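Local coordinates for protein aac(6')-Ii (Enterococcus faecium, PDB 1N71) that probably transfers the acetyl group of acetyl-coenzyme A to the 6'-amino group of aminoglycoside antibiotics, a reaction that confers resistance, at residues G110-L114 against E141-E145. Residues are numbered along the deposited sequence; the frame is centred on the assembly and turned at random.
Sequences GTDDL and EHPYE. With COA (coenzyme A), chain E.
In Thr111 a trans chi1 (-179°) swings OG1 away from the main-chain nitrogen and toward His142, whose imidazole reaches toward the end of strand 106-112 because CG likewise lies trans to the main-chain nitrogen (chi1 -175°). The two side chains run past each other in opposite directions, and Thr111 OG1 meets His142 NE2 in a hydrogen bond of 3.1 Å. Either partner could be the donor; the hydroxyl approaches obliquely, neither over the ring face nor at its edge. A threonine suits this place because its hydroxyl grips the imidazole while its methyl packs away from the cofactor: CG2 lies at the edge of the His142 ring and 4.1 Å from Tyr144 CB. The same OG1 stands 3.6 Å from the coenzyme A sulfur S1P, so it faces both the histidine and the thiol end of the ligand.

Further along, Asp113 CB packs 4.0 Å from His142 CE1, while the carboxylate is held by Gly117, Thr118 and Ser121. The backbone N of His142 donates to OD1 of Asn138, which helps to hold the base of the histidine. Pro143, a compact residue without an N-H, sets CD above the rim of the imidazole of its sequence neighbour, on one face, and its CB 3.9 Å from CDP of the pantetheine arm. Two residues before the proline, the carbonyl Glu141 O receives the adenine amino group N6A at 2.7 Å in a nearly straight bond (163°). The loop leading into helix 144-149 thus contacts both adenine and pantetheine while His142 ties it to the strand, an arrangement belonging to the coenzyme A-binding cleft of the GNAT acetyltransferase fold.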
loop_
_atom_site.group_PDB
_atom_site.type_symbol
_atom_site.label_atom_id
_atom_site.label_comp_id
_atom_site.label_asym_id
_atom_site.label_seq_id
_atom_site.Cartn_x
_atom_site.Cartn_y
_atom_site.Cartn_z
ATOM N N GLY A 110 -0.678 -4.814 5.788
ATOM C CA GLY A 110 0.519 -5.494 5.346
ATOM C C GLY A 110 1.261 -5.946 6.590
ATOM O O GLY A 110 1.599 -5.125 7.446
ATOM N N THR A 111 1.481 -7.250 6.719
ATOM C CA THR A 111 2.210 -7.784 7.862
ATOM C C THR A 111 3.467 -8.445 7.302
ATOM O O THR A 111 3.393 -9.419 6.557
ATOM C CB THR A 111 1.352 -8.802 8.664
ATOM O OG1 THR A 111 2.101 -9.280 9.788
ATOM C CG2 THR A 111 0.936 -9.979 7.795
ATOM N N ASP A 112 4.624 -7.898 7.653
ATOM C CA ASP A 112 5.887 -8.408 7.142
ATOM C C ASP A 112 6.399 -9.654 7.854
ATOM O O ASP A 112 6.018 -9.941 8.984
ATOM C CB ASP A 112 6.943 -7.301 7.197
ATOM C CG ASP A 112 6.480 -6.021 6.515
ATOM O OD1 ASP A 112 5.653 -5.285 7.107
ATOM O OD2 ASP A 112 6.932 -5.753 5.380
ATOM N N ASP A 113 7.250 -10.404 7.162
ATOM C CA ASP A 113 7.850 -11.613 7.711
ATOM C C ASP A 113 9.353 -11.430 7.512
ATOM O O ASP A 113 9.897 -11.779 6.466
ATOM C CB ASP A 113 7.363 -12.855 6.955
ATOM C CG ASP A 113 7.857 -14.151 7.581
ATOM O OD1 ASP A 113 8.647 -14.084 8.549
ATOM O OD2 ASP A 113 7.459 -15.235 7.111
ATOM N N LEU A 114 10.011 -10.865 8.521
ATOM C CA LEU A 114 11.446 -10.593 8.459
ATOM C C LEU A 114 12.333 -11.686 9.044
ATOM O O LEU A 114 13.518 -11.753 8.724
ATOM C CB LEU A 114 11.760 -9.284 9.188
ATOM C CG LEU A 114 10.821 -8.099 8.961
ATOM C CD1 LEU A 114 11.264 -6.943 9.852
ATOM C CD2 LEU A 114 10.830 -7.694 7.493
ATOM N N GLU A 141 4.516 -18.291 15.549
ATOM C CA GLU A 141 3.454 -17.438 16.057
ATOM C C GLU A 141 3.435 -16.081 15.360
ATOM O O GLU A 141 3.429 -15.036 16.009
ATOM C CB GLU A 141 3.596 -17.238 17.569
ATOM C CG GLU A 141 3.087 -18.404 18.394
ATOM C CD GLU A 141 2.694 -17.978 19.799
ATOM O OE1 GLU A 141 3.582 -17.538 20.559
ATOM O OE2 GLU A 141 1.493 -18.072 20.138
ATOM N N HIS A 142 3.439 -16.106 14.031
ATOM C CA HIS A 142 3.397 -14.880 13.251
ATOM C C HIS A 142 1.980 -14.322 13.376
ATOM O O HIS A 142 1.003 -15.072 13.328
ATOM C CB HIS A 142 3.707 -15.167 11.787
ATOM C CG HIS A 142 3.797 -13.936 10.949
ATOM N ND1 HIS A 142 4.994 -13.314 10.666
ATOM C CD2 HIS A 142 2.833 -13.171 10.386
ATOM C CE1 HIS A 142 4.762 -12.219 9.965
ATOM N NE2 HIS A 142 3.459 -12.110 9.783
ATOM N N PRO A 143 1.849 -12.997 13.521
ATOM C CA PRO A 143 0.523 -12.386 13.659
ATOM C C PRO A 143 -0.451 -12.487 12.487
ATOM O O PRO A 143 -1.605 -12.085 12.624
ATOM C CB PRO A 143 0.850 -10.940 14.017
ATOM C CG PRO A 143 2.123 -10.697 13.272
ATOM C CD PRO A 143 2.904 -11.971 13.539
ATOM N N TYR A 144 -0.020 -13.014 11.342
ATOM C CA TYR A 144 -0.953 -13.115 10.226
ATOM C C TYR A 144 -2.136 -13.978 10.645
ATOM O O TYR A 144 -3.274 -13.718 10.257
ATOM C CB TYR A 144 -0.297 -13.725 8.972
ATOM C CG TYR A 144 -0.268 -15.244 8.940
ATOM C CD1 TYR A 144 0.788 -15.955 9.510
ATOM C CD2 TYR A 144 -1.304 -15.967 8.347
ATOM C CE1 TYR A 144 0.812 -17.353 9.490
ATOM C CE2 TYR A 144 -1.291 -17.366 8.324
ATOM C CZ TYR A 144 -0.227 -18.051 8.900
ATOM O OH TYR A 144 -0.208 -19.431 8.892
ATOM N N GLU A 145 -1.853 -15.007 11.440
ATOM C CA GLU A 145 -2.879 -15.924 11.914
ATOM C C GLU A 145 -3.872 -15.217 12.830
ATOM O O GLU A 145 -5.037 -15.613 12.921
ATOM C CB GLU A 145 -2.218 -17.099 12.636
ATOM C CG GLU A 145 -3.176 -18.189 13.075
ATOM C CD GLU A 145 -2.469 -19.525 13.253
ATOM O OE1 GLU A 145 -1.334 -19.534 13.772
ATOM O OE2 GLU A 145 -3.050 -20.565 12.876
HETATM N N1A COA E . 0.063 -15.968 16.134
HETATM C C2A COA E . -1.014 -16.773 16.083
HETATM N N3A COA E . -2.224 -16.576 16.655
HETATM C C4A COA E . -2.264 -15.381 17.338
HETATM C C5A COA E . -1.246 -14.465 17.476
HETATM C C6A COA E . -0.013 -14.785 16.823
HETATM N N6A COA E . 1.050 -13.986 16.876
HETATM N N7A COA E . -1.658 -13.380 18.235
HETATM C C8A COA E . -2.888 -13.669 18.544
HETATM N N9A COA E . -3.327 -14.870 18.037
HETATM C C1B COA E . -4.644 -15.505 18.193
HETATM C C2B COA E . -4.948 -15.918 19.636
HETATM O O2B COA E . -4.423 -17.231 19.871
HETATM C C3B COA E . -6.469 -15.962 19.735
HETATM O O3B COA E . -6.921 -17.176 19.113
HETATM P P3B COA E . -7.921 -18.184 19.878
HETATM O O7A COA E . -7.192 -18.549 21.118
HETATM O O8A COA E . -8.093 -19.301 18.916
HETATM O O9A COA E . -9.148 -17.381 20.102
HETATM C C4B COA E . -6.860 -14.789 18.825
HETATM O O4B COA E . -5.751 -14.649 17.928
HETATM C C5B COA E . -7.167 -13.475 19.556
HETATM O O5B COA E . -5.969 -12.923 20.115
HETATM P P1A COA E . -5.980 -11.590 21.026
HETATM O O1A COA E . -5.797 -11.986 22.439
HETATM O O2A COA E . -7.133 -10.747 20.636
HETATM O O3A COA E . -4.639 -10.877 20.507
HETATM P P2A COA E . -3.720 -9.810 21.284
HETATM O O4A COA E . -2.554 -10.518 21.853
HETATM O O5A COA E . -4.552 -8.949 22.149
HETATM O O6A COA E . -3.204 -8.911 20.057
HETATM C CBP COA E . -1.476 -8.731 18.354
HETATM C CCP COA E . -2.666 -9.524 18.874
HETATM C CDP COA E . -0.885 -9.485 17.155
HETATM C CEP COA E . -1.967 -7.324 17.903
HETATM C CAP COA E . -0.410 -8.608 19.527
HETATM O OAP COA E . 0.089 -9.887 19.930
HETATM C C9P COA E . 0.721 -7.612 19.215
HETATM O O9P COA E . 0.705 -6.475 19.707
HETATM N N8P COA E . 1.689 -8.050 18.399
HETATM C C7P COA E . 2.849 -7.276 17.971
HETATM C C6P COA E . 2.508 -6.241 16.901
HETATM C C5P COA E . 2.398 -6.826 15.505
HETATM O O5P COA E . 3.301 -7.537 15.047
HETATM N N4P COA E . 1.284 -6.519 14.825
HETATM C C3P COA E . 0.971 -6.970 13.464
HETATM C C2P COA E . 0.642 -5.809 12.538
HETATM S S1P COA E . 1.458 -5.924 10.935
#